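Local coordinates for alpha-fucosidase (Bifidobacterium bifidum, PDB 2EAB), which probably hydrolyses alpha-1,2-linked L-fucose from glycans, the chain being the family 95 catalytic portion of a larger membrane-associated protein, at residues 504-516 / 578-592. Residues are numbered along the deposited sequence; the frame is centred on the assembly and turned at random.
With TRS (2-amino-2-hydroxymethyl-propane-1,3-diol), chain K.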
loop_
_atom_site.group_PDB
_atom_site.type_symbol
_atom_site.label_atom_id
_atom_site.label_comp_id
_atom_site.label_asym_id
_atom_site.label_seq_id
_atom_site.Cartn_x
_atom_site.Cartn_y
_atom_site.Cartn_z
ATOM N N SER A 504 -13.344 -12.264 -6.235
ATOM C CA SER A 504 -13.372 -11.618 -4.936
ATOM C C SER A 504 -13.980 -10.229 -5.040
ATOM O O SER A 504 -13.272 -9.238 -4.893
ATOM C CB SER A 504 -11.960 -11.517 -4.358
ATOM O OG SER A 504 -11.139 -10.690 -5.168
ATOM N N PRO A 505 -15.297 -10.147 -5.272
ATOM C CA PRO A 505 -15.890 -8.834 -5.498
ATOM C C PRO A 505 -15.895 -7.932 -4.270
ATOM O O PRO A 505 -16.053 -6.718 -4.417
ATOM C CB PRO A 505 -17.314 -9.159 -5.948
ATOM C CG PRO A 505 -17.598 -10.501 -5.384
ATOM C CD PRO A 505 -16.288 -11.228 -5.392
ATOM N N ALA A 506 -15.723 -8.500 -3.077
ATOM C CA ALA A 506 -15.613 -7.672 -1.878
ATOM C C ALA A 506 -14.296 -6.891 -1.833
ATOM O O ALA A 506 -14.106 -6.052 -0.946
ATOM C CB ALA A 506 -15.811 -8.496 -0.614
ATOM N N ALA A 507 -13.408 -7.155 -2.792
ATOM C CA ALA A 507 -12.198 -6.359 -2.966
ATOM C C ALA A 507 -12.521 -4.872 -3.126
ATOM O O ALA A 507 -11.755 -4.015 -2.666
ATOM C CB ALA A 507 -11.414 -6.854 -4.168
ATOM N N VAL A 508 -13.632 -4.561 -3.796
ATOM C CA VAL A 508 -14.019 -3.161 -3.991
ATOM C C VAL A 508 -14.484 -2.505 -2.680
ATOM O O VAL A 508 -13.910 -1.498 -2.273
ATOM C CB VAL A 508 -15.010 -2.969 -5.172
ATOM C CG1 VAL A 508 -15.474 -1.522 -5.253
ATOM C CG2 VAL A 508 -14.352 -3.388 -6.476
ATOM N N PRO A 509 -15.481 -3.093 -1.980
ATOM C CA PRO A 509 -15.712 -2.648 -0.600
ATOM C C PRO A 509 -14.419 -2.455 0.207
ATOM O O PRO A 509 -14.237 -1.419 0.842
ATOM C CB PRO A 509 -16.581 -3.772 -0.021
ATOM C CG PRO A 509 -17.405 -4.218 -1.197
ATOM C CD PRO A 509 -16.482 -4.099 -2.400
ATOM N N TRP A 510 -13.513 -3.426 0.171
ATOM C CA TRP A 510 -12.298 -3.321 0.966
ATOM C C TRP A 510 -11.436 -2.111 0.586
ATOM O O TRP A 510 -11.069 -1.318 1.455
ATOM C CB TRP A 510 -11.489 -4.607 0.882
ATOM C CG TRP A 510 -10.435 -4.747 1.943
ATOM C CD1 TRP A 510 -10.063 -3.825 2.888
ATOM C CD2 TRP A 510 -9.605 -5.882 2.142
ATOM N NE1 TRP A 510 -9.059 -4.333 3.672
ATOM C CE2 TRP A 510 -8.749 -5.593 3.227
ATOM C CE3 TRP A 510 -9.498 -7.125 1.502
ATOM C CZ2 TRP A 510 -7.806 -6.512 3.698
ATOM C CZ3 TRP A 510 -8.570 -8.038 1.969
ATOM C CH2 TRP A 510 -7.729 -7.725 3.051
ATOM N N ILE A 511 -11.110 -1.960 -0.696
ATOM C CA ILE A 511 -10.290 -0.818 -1.098
ATOM C C ILE A 511 -11.011 0.509 -0.829
ATOM O O ILE A 511 -10.364 1.521 -0.574
ATOM C CB ILE A 511 -9.795 -0.932 -2.568
ATOM C CG1 ILE A 511 -8.530 -0.093 -2.787
ATOM C CG2 ILE A 511 -10.894 -0.566 -3.564
ATOM C CD1 ILE A 511 -7.304 -0.608 -2.034
ATOM N N LEU A 512 -12.342 0.496 -0.859
ATOM C CA LEU A 512 -13.103 1.679 -0.460
ATOM C C LEU A 512 -12.866 2.096 0.986
ATOM O O LEU A 512 -13.045 3.273 1.324
ATOM C CB LEU A 512 -14.591 1.517 -0.752
ATOM C CG LEU A 512 -14.954 1.614 -2.239
ATOM C CD1 LEU A 512 -16.382 1.138 -2.462
ATOM C CD2 LEU A 512 -14.759 3.014 -2.801
ATOM N N GLN A 513 -12.474 1.155 1.843
ATOM C CA GLN A 513 -12.075 1.542 3.197
ATOM C C GLN A 513 -10.878 2.482 3.168
ATOM O O GLN A 513 -10.882 3.517 3.839
ATOM C CB GLN A 513 -11.747 0.337 4.065
ATOM C CG GLN A 513 -12.945 -0.490 4.469
ATOM C CD GLN A 513 -12.626 -1.486 5.564
ATOM O OE1 GLN A 513 -11.955 -1.155 6.536
ATOM N NE2 GLN A 513 -13.133 -2.706 5.423
ATOM N N ASN A 514 -9.852 2.121 2.397
ATOM C CA ASN A 514 -8.669 2.974 2.279
ATOM C C ASN A 514 -9.036 4.350 1.741
ATOM O O ASN A 514 -8.485 5.364 2.167
ATOM C CB ASN A 514 -7.625 2.353 1.344
ATOM C CG ASN A 514 -7.026 1.070 1.877
ATOM O OD1 ASN A 514 -5.908 1.061 2.403
ATOM N ND2 ASN A 514 -7.741 -0.023 1.709
ATOM N N VAL A 515 -9.977 4.368 0.803
ATOM C CA VAL A 515 -10.447 5.609 0.198
ATOM C C VAL A 515 -11.185 6.467 1.231
ATOM O O VAL A 515 -10.891 7.657 1.369
ATOM C CB VAL A 515 -11.319 5.340 -1.058
ATOM C CG1 VAL A 515 -11.933 6.625 -1.578
ATOM C CG2 VAL A 515 -10.485 4.686 -2.148
ATOM N N TYR A 516 -12.124 5.866 1.961
ATOM C CA TYR A 516 -12.877 6.612 2.966
ATOM C C TYR A 516 -11.970 7.181 4.061
ATOM O O TYR A 516 -12.237 8.261 4.598
ATOM C CB TYR A 516 -14.018 5.777 3.569
ATOM C CG TYR A 516 -14.838 6.599 4.535
ATOM C CD1 TYR A 516 -15.688 7.594 4.069
ATOM C CD2 TYR A 516 -14.723 6.425 5.915
ATOM C CE1 TYR A 516 -16.419 8.391 4.944
ATOM C CE2 TYR A 516 -15.460 7.222 6.801
ATOM C CZ TYR A 516 -16.299 8.203 6.301
ATOM O OH TYR A 516 -17.031 9.008 7.153
ATOM N N TYR A 578 -15.572 -13.094 6.164
ATOM C CA TYR A 578 -14.726 -12.240 5.338
ATOM C C TYR A 578 -15.567 -11.217 4.554
ATOM O O TYR A 578 -15.424 -9.998 4.734
ATOM C CB TYR A 578 -13.867 -13.141 4.430
ATOM C CG TYR A 578 -13.389 -12.518 3.141
ATOM C CD1 TYR A 578 -12.496 -11.448 3.137
ATOM C CD2 TYR A 578 -13.814 -13.025 1.915
ATOM C CE1 TYR A 578 -12.066 -10.875 1.936
ATOM C CE2 TYR A 578 -13.392 -12.469 0.719
ATOM C CZ TYR A 578 -12.520 -11.400 0.732
ATOM O OH TYR A 578 -12.140 -10.859 -0.478
ATOM N N GLU A 579 -16.487 -11.706 3.727
ATOM C CA GLU A 579 -17.271 -10.795 2.892
ATOM C C GLU A 579 -18.277 -9.973 3.685
ATOM O O GLU A 579 -18.449 -8.783 3.423
ATOM C CB GLU A 579 -17.971 -11.534 1.751
ATOM C CG GLU A 579 -17.009 -12.078 0.706
ATOM C CD GLU A 579 -17.640 -12.304 -0.661
ATOM O OE1 GLU A 579 -18.877 -12.203 -0.798
ATOM O OE2 GLU A 579 -16.887 -12.599 -1.614
ATOM N N SER A 580 -18.940 -10.598 4.654
ATOM C CA SER A 580 -19.907 -9.864 5.466
ATOM C C SER A 580 -19.260 -8.770 6.298
ATOM O O SER A 580 -19.843 -7.698 6.456
ATOM C CB SER A 580 -20.734 -10.800 6.342
ATOM O OG SER A 580 -21.585 -11.580 5.526
ATOM N N SER A 581 -18.056 -9.023 6.807
ATOM C CA SER A 581 -17.342 -7.996 7.567
ATOM C C SER A 581 -17.015 -6.802 6.684
ATOM O O SER A 581 -17.140 -5.648 7.111
ATOM C CB SER A 581 -16.062 -8.554 8.187
ATOM O OG SER A 581 -16.367 -9.536 9.161
ATOM N N LEU A 582 -16.606 -7.088 5.451
ATOM C CA LEU A 582 -16.274 -6.032 4.504
ATOM C C LEU A 582 -17.506 -5.242 4.070
ATOM O O LEU A 582 -17.466 -4.010 3.989
ATOM C CB LEU A 582 -15.549 -6.600 3.284
ATOM C CG LEU A 582 -14.116 -7.062 3.552
ATOM C CD1 LEU A 582 -13.547 -7.725 2.316
ATOM C CD2 LEU A 582 -13.225 -5.913 4.007
ATOM N N VAL A 583 -18.604 -5.933 3.782
ATOM C CA VAL A 583 -19.816 -5.234 3.349
ATOM C C VAL A 583 -20.410 -4.419 4.501
ATOM O O VAL A 583 -20.858 -3.286 4.297
ATOM C CB VAL A 583 -20.835 -6.194 2.692
ATOM C CG1 VAL A 583 -22.156 -5.480 2.388
ATOM C CG2 VAL A 583 -20.244 -6.759 1.407
ATOM N N TRP A 584 -20.377 -4.988 5.704
ATOM C CA TRP A 584 -20.803 -4.270 6.901
ATOM C C TRP A 584 -20.008 -2.974 7.055
ATOM O O TRP A 584 -20.592 -1.908 7.295
ATOM C CB TRP A 584 -20.647 -5.163 8.128
ATOM C CG TRP A 584 -21.121 -4.558 9.416
ATOM C CD1 TRP A 584 -22.361 -4.676 9.975
ATOM C CD2 TRP A 584 -20.350 -3.755 10.318
ATOM N NE1 TRP A 584 -22.410 -3.993 11.166
ATOM C CE2 TRP A 584 -21.189 -3.422 11.404
ATOM C CE3 TRP A 584 -19.028 -3.294 10.320
ATOM C CZ2 TRP A 584 -20.750 -2.637 12.477
ATOM C CZ3 TRP A 584 -18.594 -2.511 11.385
ATOM C CH2 TRP A 584 -19.452 -2.200 12.454
ATOM N N GLN A 585 -18.688 -3.056 6.889
ATOM C CA GLN A 585 -17.847 -1.876 7.039
ATOM C C GLN A 585 -18.139 -0.834 5.975
ATOM O O GLN A 585 -18.143 0.369 6.266
ATOM C CB GLN A 585 -16.364 -2.236 7.003
ATOM C CG GLN A 585 -15.498 -1.173 7.650
ATOM C CD GLN A 585 -15.711 -1.118 9.149
ATOM O OE1 GLN A 585 -15.388 -2.063 9.859
ATOM N NE2 GLN A 585 -16.291 -0.022 9.634
ATOM N N MET A 586 -18.374 -1.290 4.744
ATOM C CA MET A 586 -18.682 -0.375 3.653
ATOM C C MET A 586 -19.975 0.384 3.925
ATOM O O MET A 586 -20.036 1.597 3.749
ATOM C CB MET A 586 -18.778 -1.106 2.317
ATOM C CG MET A 586 -19.051 -0.158 1.163
ATOM S SD MET A 586 -19.267 -0.979 -0.409
ATOM C CE MET A 586 -20.762 -1.938 -0.111
ATOM N N LEU A 587 -21.013 -0.336 4.336
ATOM C CA LEU A 587 -22.285 0.315 4.639
ATOM C C LEU A 587 -22.141 1.282 5.811
ATOM O O LEU A 587 -22.741 2.357 5.811
ATOM C CB LEU A 587 -23.383 -0.718 4.901
ATOM C CG LEU A 587 -23.789 -1.579 3.699
ATOM C CD1 LEU A 587 -24.743 -2.678 4.130
ATOM C CD2 LEU A 587 -24.404 -0.738 2.576
ATOM N N ASN A 588 -21.332 0.897 6.793
ATOM C CA ASN A 588 -21.029 1.754 7.931
ATOM C C ASN A 588 -20.372 3.062 7.472
ATOM O O ASN A 588 -20.834 4.160 7.817
ATOM C CB ASN A 588 -20.127 0.991 8.904
ATOM C CG ASN A 588 -20.207 1.516 10.324
ATOM O OD1 ASN A 588 -20.829 2.544 10.603
ATOM N ND2 ASN A 588 -19.575 0.800 11.239
ATOM N N ASP A 589 -19.313 2.935 6.671
ATOM C CA ASP A 589 -18.630 4.095 6.096
ATOM C C ASP A 589 -19.565 4.930 5.219
ATOM O O ASP A 589 -19.539 6.167 5.286
ATOM C CB ASP A 589 -17.418 3.666 5.251
ATOM C CG ASP A 589 -16.219 3.189 6.076
ATOM O OD1 ASP A 589 -16.232 3.269 7.316
ATOM O OD2 ASP A 589 -15.231 2.738 5.450
ATOM N N ALA A 590 -20.375 4.260 4.398
ATOM C CA ALA A 590 -21.308 4.947 3.506
ATOM C C ALA A 590 -22.331 5.772 4.283
ATOM O O ALA A 590 -22.624 6.909 3.913
ATOM C CB ALA A 590 -22.005 3.947 2.595
ATOM N N ILE A 591 -22.866 5.192 5.354
ATOM C CA ILE A 591 -23.799 5.896 6.230
ATOM C C ILE A 591 -23.131 7.123 6.846
ATOM O O ILE A 591 -23.726 8.203 6.892
ATOM C CB ILE A 591 -24.367 4.951 7.314
ATOM C CG1 ILE A 591 -25.348 3.961 6.677
ATOM C CG2 ILE A 591 -25.061 5.739 8.425
ATOM C CD1 ILE A 591 -25.650 2.739 7.521
ATOM N N GLU A 592 -21.888 6.968 7.289
ATOM C CA GLU A 592 -21.161 8.102 7.853
ATOM C C GLU A 592 -20.896 9.199 6.830
ATOM O O GLU A 592 -21.043 10.391 7.138
ATOM C CB GLU A 592 -19.872 7.648 8.536
ATOM C CG GLU A 592 -20.127 6.821 9.782
ATOM C CD GLU A 592 -21.053 7.538 10.751
ATOM O OE1 GLU A 592 -20.708 8.664 11.182
ATOM O OE2 GLU A 592 -22.133 6.999 11.064
HETATM C C TRS K . -11.851 2.003 9.094
HETATM C C1 TRS K . -11.644 2.142 10.604
HETATM C C2 TRS K . -13.282 1.615 8.798
HETATM C C3 TRS K . -10.889 0.971 8.507
HETATM N N TRS K . -11.594 3.307 8.487
HETATM O O1 TRS K . -11.901 0.910 11.294
HETATM O O2 TRS K . -14.258 2.496 9.020
HETATM O O3 TRS K . -10.742 1.123 7.089
HETATM O O HOH W 1 -14.700 -11.048 -2.210
HETATM O O HOH W 2 -15.150 -2.778 3.374
HETATM O O HOH W 3 -15.395 2.584 2.895
HETATM O O HOH W 4 -12.713 3.586 5.989
#
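Leu582 reaches from helix 578-592 toward Ala506, Pro509 and Trp510 of segment 504-516, and its two methyls divide the work. Leu582 CB comes within 4.5 Å of Pro509 CB. CG, anti to the carbonyl carbon (chi1 -72°), carries the two methyls to Ala506 and Trp510: Leu582 CD1 lies 3.8 Å from Ala506 CB, while CD2 lies over one face of the Trp510 indole in a CH-pi contact, 4.0 Å from the centroid of the five-membered ring. The same CD2 also meets Gln513 NE2. Further along, Pro509 CG lies 3.8 Å from Met586 SD, and Asp589 CB sits over the face of the Tyr516 ring, whose plane is 26° from that of the carboxylate.

No direct hydrogen bond joins the segments; waters bridge them instead. One donates to Leu582 O and accepts from Gln513 NE2 at 2.9 Å. Two others donate to Asp589 OD2, one of them also to Gln513 O. A Tris molecule, probably from the crystallisation liquor, gives O3 to Gln513 OE1 (2.6 Å) and O2 to Asp589 OD1 (2.7 Å), which is consistent with the two side chains lining a polar pocket. Gln585 NE2 donates to Asp690 OD1; Asp690 belongs to a calcium site of this protein that is empty of calcium in this chain.

The axes of 507-516 and 578-592 approach to 8.7 Å, with their directions 45° apart, within the family 95 catalytic domain; helix 525-546 touches Pro505, Val508 and Met586, and helix 424-428 packs on Trp510.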